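Long-range contact in probable mannosyltransferase KTR4 (Saccharomyces cerevisiae, PDB 5A08), which is a probable mannosyltransferase of yeast whose fold belongs to the GT-A class of glycosyltransferases: residues S48-L53 with F279-P284. Residues are numbered along the deposited sequence; the frame is centred on the assembly and turned at random.
With CA (calcium ion), chain E; CA (calcium ion), chain F; CA (calcium ion), chain G.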
loop_
_atom_site.group_PDB
_atom_site.type_symbol
_atom_site.label_atom_id
_atom_site.label_comp_id
_atom_site.label_asym_id
_atom_site.label_seq_id
_atom_site.Cartn_x
_atom_site.Cartn_y
_atom_site.Cartn_z
ATOM N N SER B 48 -23.915 0.256 -14.480
ATOM C CA SER B 48 -23.368 -1.070 -14.351
ATOM C C SER B 48 -22.252 -1.132 -13.245
ATOM O O SER B 48 -22.103 -2.109 -12.550
ATOM C CB SER B 48 -22.817 -1.470 -15.685
ATOM O OG SER B 48 -21.882 -2.487 -15.517
ATOM N N ILE B 49 -21.509 -0.057 -13.063
ATOM C CA ILE B 49 -20.516 0.008 -11.990
ATOM C C ILE B 49 -21.245 0.055 -10.643
ATOM O O ILE B 49 -20.927 -0.690 -9.720
ATOM C CB ILE B 49 -19.543 1.218 -12.213
ATOM C CG1 ILE B 49 -18.656 0.891 -13.404
ATOM C CG2 ILE B 49 -18.680 1.520 -10.968
ATOM C CD1 ILE B 49 -17.934 2.071 -13.951
ATOM N N MET B 50 -22.230 0.921 -10.551
ATOM C CA MET B 50 -23.028 1.002 -9.325
ATOM C C MET B 50 -23.649 -0.307 -8.994
ATOM O O MET B 50 -23.666 -0.721 -7.812
ATOM C CB MET B 50 -24.057 2.097 -9.423
ATOM C CG MET B 50 -23.413 3.467 -9.541
ATOM S SD MET B 50 -22.589 3.986 -8.020
ATOM C CE MET B 50 -22.320 5.679 -8.521
ATOM N N ASP B 51 -24.126 -1.032 -9.999
ATOM C CA ASP B 51 -24.691 -2.319 -9.661
ATOM C C ASP B 51 -23.619 -3.192 -9.057
ATOM O O ASP B 51 -23.886 -3.914 -8.121
ATOM C CB ASP B 51 -25.320 -3.050 -10.835
ATOM C CG ASP B 51 -26.576 -2.404 -11.288
ATOM O OD1 ASP B 51 -27.110 -1.530 -10.572
ATOM O OD2 ASP B 51 -27.010 -2.717 -12.401
ATOM N N ARG B 52 -22.440 -3.206 -9.657
ATOM C CA ARG B 52 -21.378 -4.106 -9.173
ATOM C C ARG B 52 -20.956 -3.730 -7.738
ATOM O O ARG B 52 -20.677 -4.588 -6.960
ATOM C CB ARG B 52 -20.181 -4.025 -10.082
ATOM C CG ARG B 52 -20.242 -5.110 -11.136
ATOM C CD ARG B 52 -19.823 -4.575 -12.481
ATOM N NE ARG B 52 -18.365 -4.471 -12.632
ATOM C CZ ARG B 52 -17.753 -3.601 -13.443
ATOM N NH1 ARG B 52 -18.446 -2.687 -14.156
ATOM N NH2 ARG B 52 -16.436 -3.648 -13.543
ATOM N N LEU B 53 -20.949 -2.436 -7.425
ATOM C CA LEU B 53 -20.576 -1.983 -6.130
ATOM C C LEU B 53 -21.623 -2.287 -5.053
ATOM O O LEU B 53 -21.353 -2.141 -3.869
ATOM C CB LEU B 53 -20.291 -0.491 -6.149
ATOM C CG LEU B 53 -19.051 -0.107 -6.963
ATOM C CD1 LEU B 53 -18.791 1.381 -7.035
ATOM C CD2 LEU B 53 -17.848 -0.774 -6.338
ATOM N N PHE B 279 -20.220 8.489 -0.797
ATOM C CA PHE B 279 -19.334 9.418 -1.454
ATOM C C PHE B 279 -19.323 9.214 -2.969
ATOM O O PHE B 279 -19.416 10.165 -3.742
ATOM C CB PHE B 279 -17.904 9.255 -0.919
ATOM C CG PHE B 279 -16.913 10.130 -1.613
ATOM C CD1 PHE B 279 -16.839 11.488 -1.325
ATOM C CD2 PHE B 279 -16.085 9.617 -2.584
ATOM C CE1 PHE B 279 -15.934 12.307 -1.994
ATOM C CE2 PHE B 279 -15.179 10.438 -3.239
ATOM C CZ PHE B 279 -15.092 11.774 -2.943
ATOM N N VAL B 280 -19.139 7.966 -3.377
ATOM C CA VAL B 280 -19.085 7.635 -4.795
ATOM C C VAL B 280 -20.402 7.973 -5.501
ATOM O O VAL B 280 -20.418 8.483 -6.631
ATOM C CB VAL B 280 -18.761 6.157 -4.917
ATOM C CG1 VAL B 280 -19.242 5.563 -6.184
ATOM C CG2 VAL B 280 -17.258 5.974 -4.744
ATOM N N GLU B 281 -21.526 7.667 -4.849
ATOM C CA GLU B 281 -22.867 8.052 -5.420
ATOM C C GLU B 281 -22.996 9.589 -5.565
ATOM O O GLU B 281 -23.527 10.039 -6.523
ATOM C CB GLU B 281 -24.030 7.399 -4.678
ATOM C CG GLU B 281 -24.035 5.869 -4.680
ATOM C CD GLU B 281 -24.856 5.248 -3.520
ATOM O OE1 GLU B 281 -25.071 5.970 -2.542
ATOM O OE2 GLU B 281 -25.391 4.100 -3.563
ATOM N N GLU B 282 -22.406 10.384 -4.698
ATOM C CA GLU B 282 -22.352 11.854 -4.897
ATOM C C GLU B 282 -21.317 12.291 -5.935
ATOM O O GLU B 282 -21.410 13.399 -6.438
ATOM C CB GLU B 282 -21.954 12.605 -3.636
ATOM C CG GLU B 282 -22.937 12.614 -2.494
ATOM C CD GLU B 282 -22.314 13.314 -1.262
ATOM O OE1 GLU B 282 -21.768 14.412 -1.461
ATOM O OE2 GLU B 282 -22.324 12.777 -0.120
ATOM N N HIS B 283 -20.285 11.479 -6.215
ATOM C CA HIS B 283 -19.265 11.897 -7.189
ATOM C C HIS B 283 -18.957 10.810 -8.175
ATOM O O HIS B 283 -17.801 10.368 -8.274
ATOM C CB HIS B 283 -17.986 12.328 -6.475
ATOM C CG HIS B 283 -18.204 13.369 -5.426
ATOM N ND1 HIS B 283 -18.094 14.709 -5.682
ATOM C CD2 HIS B 283 -18.479 13.267 -4.107
ATOM C CE1 HIS B 283 -18.346 15.397 -4.587
ATOM N NE2 HIS B 283 -18.557 14.546 -3.615
ATOM N N PRO B 284 -19.979 10.345 -8.905
ATOM C CA PRO B 284 -19.804 9.206 -9.794
ATOM C C PRO B 284 -18.788 9.473 -10.894
ATOM O O PRO B 284 -18.165 8.547 -11.404
ATOM C CB PRO B 284 -21.215 9.038 -10.424
ATOM C CG PRO B 284 -21.856 10.399 -10.303
ATOM C CD PRO B 284 -21.351 10.930 -9.003
HETATM CA CA CA E . -29.084 -1.201 -12.580
HETATM CA CA CA F . -26.366 5.752 -0.735
HETATM CA CA CA G . -25.984 2.814 -2.777
HETATM O O HOH W 1 -29.622 -0.181 -10.712
HETATM O O HOH W 2 -29.107 -2.249 -14.228
HETATM O O HOH W 3 -27.000 7.639 -1.351
HETATM O O HOH W 4 -27.895 5.088 1.087
#
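Met50 meets the side chains of Glu281 and Pro284 through their aliphatic carbons: Met50 SD lies 4.1 Å from the methylene Glu281 CG, and Met50 CE is 4.0 Å from Pro284 CB. The flat group with a defined face is the Phe279 ring; just past the end of the helix, His283 CD2 sits 3.4 Å above one face of the Phe279 ring, offset toward its rim. Beyond CG the Glu281 chain runs out extended to its carboxylate. Glu281 OE1 binds the chain F calcium ion at 2.2 Å, with Asp278 as a second protein ligand, while Glu281 OE2 points to the chain G ion at a distance too short to be trusted, which leaves that site doubtful.

Methionine carries most of the contact. With CG anti to its own carbonyl carbon (chi1 -64°) and a bend at chi2 (-69°), the chain reaches across an 8.1 Å separation between Met50 CA and Glu281 CA. Met50 CE settles 3.9 Å from Val280 CG1, the two side chains passing in opposite directions. One turn on, Leu53 CD1 touches the same Val280 CG1 more loosely, at 4.3 Å; Leu364 of helix 354-365 touches both Leu53 and Val280.

His54 donates a hydrogen bond from ND1 to Met50 O. Asp51 chelates a separate calcium through both oxygens, with Asp47 one turn earlier.

The geometry is that of apolar helix-to-helix packing at the periphery of a GT-A fold, where helix 43-53 rests against the C-terminal end of helix 272-282 beside acidic side chains of each helix that bind separate calcium ions.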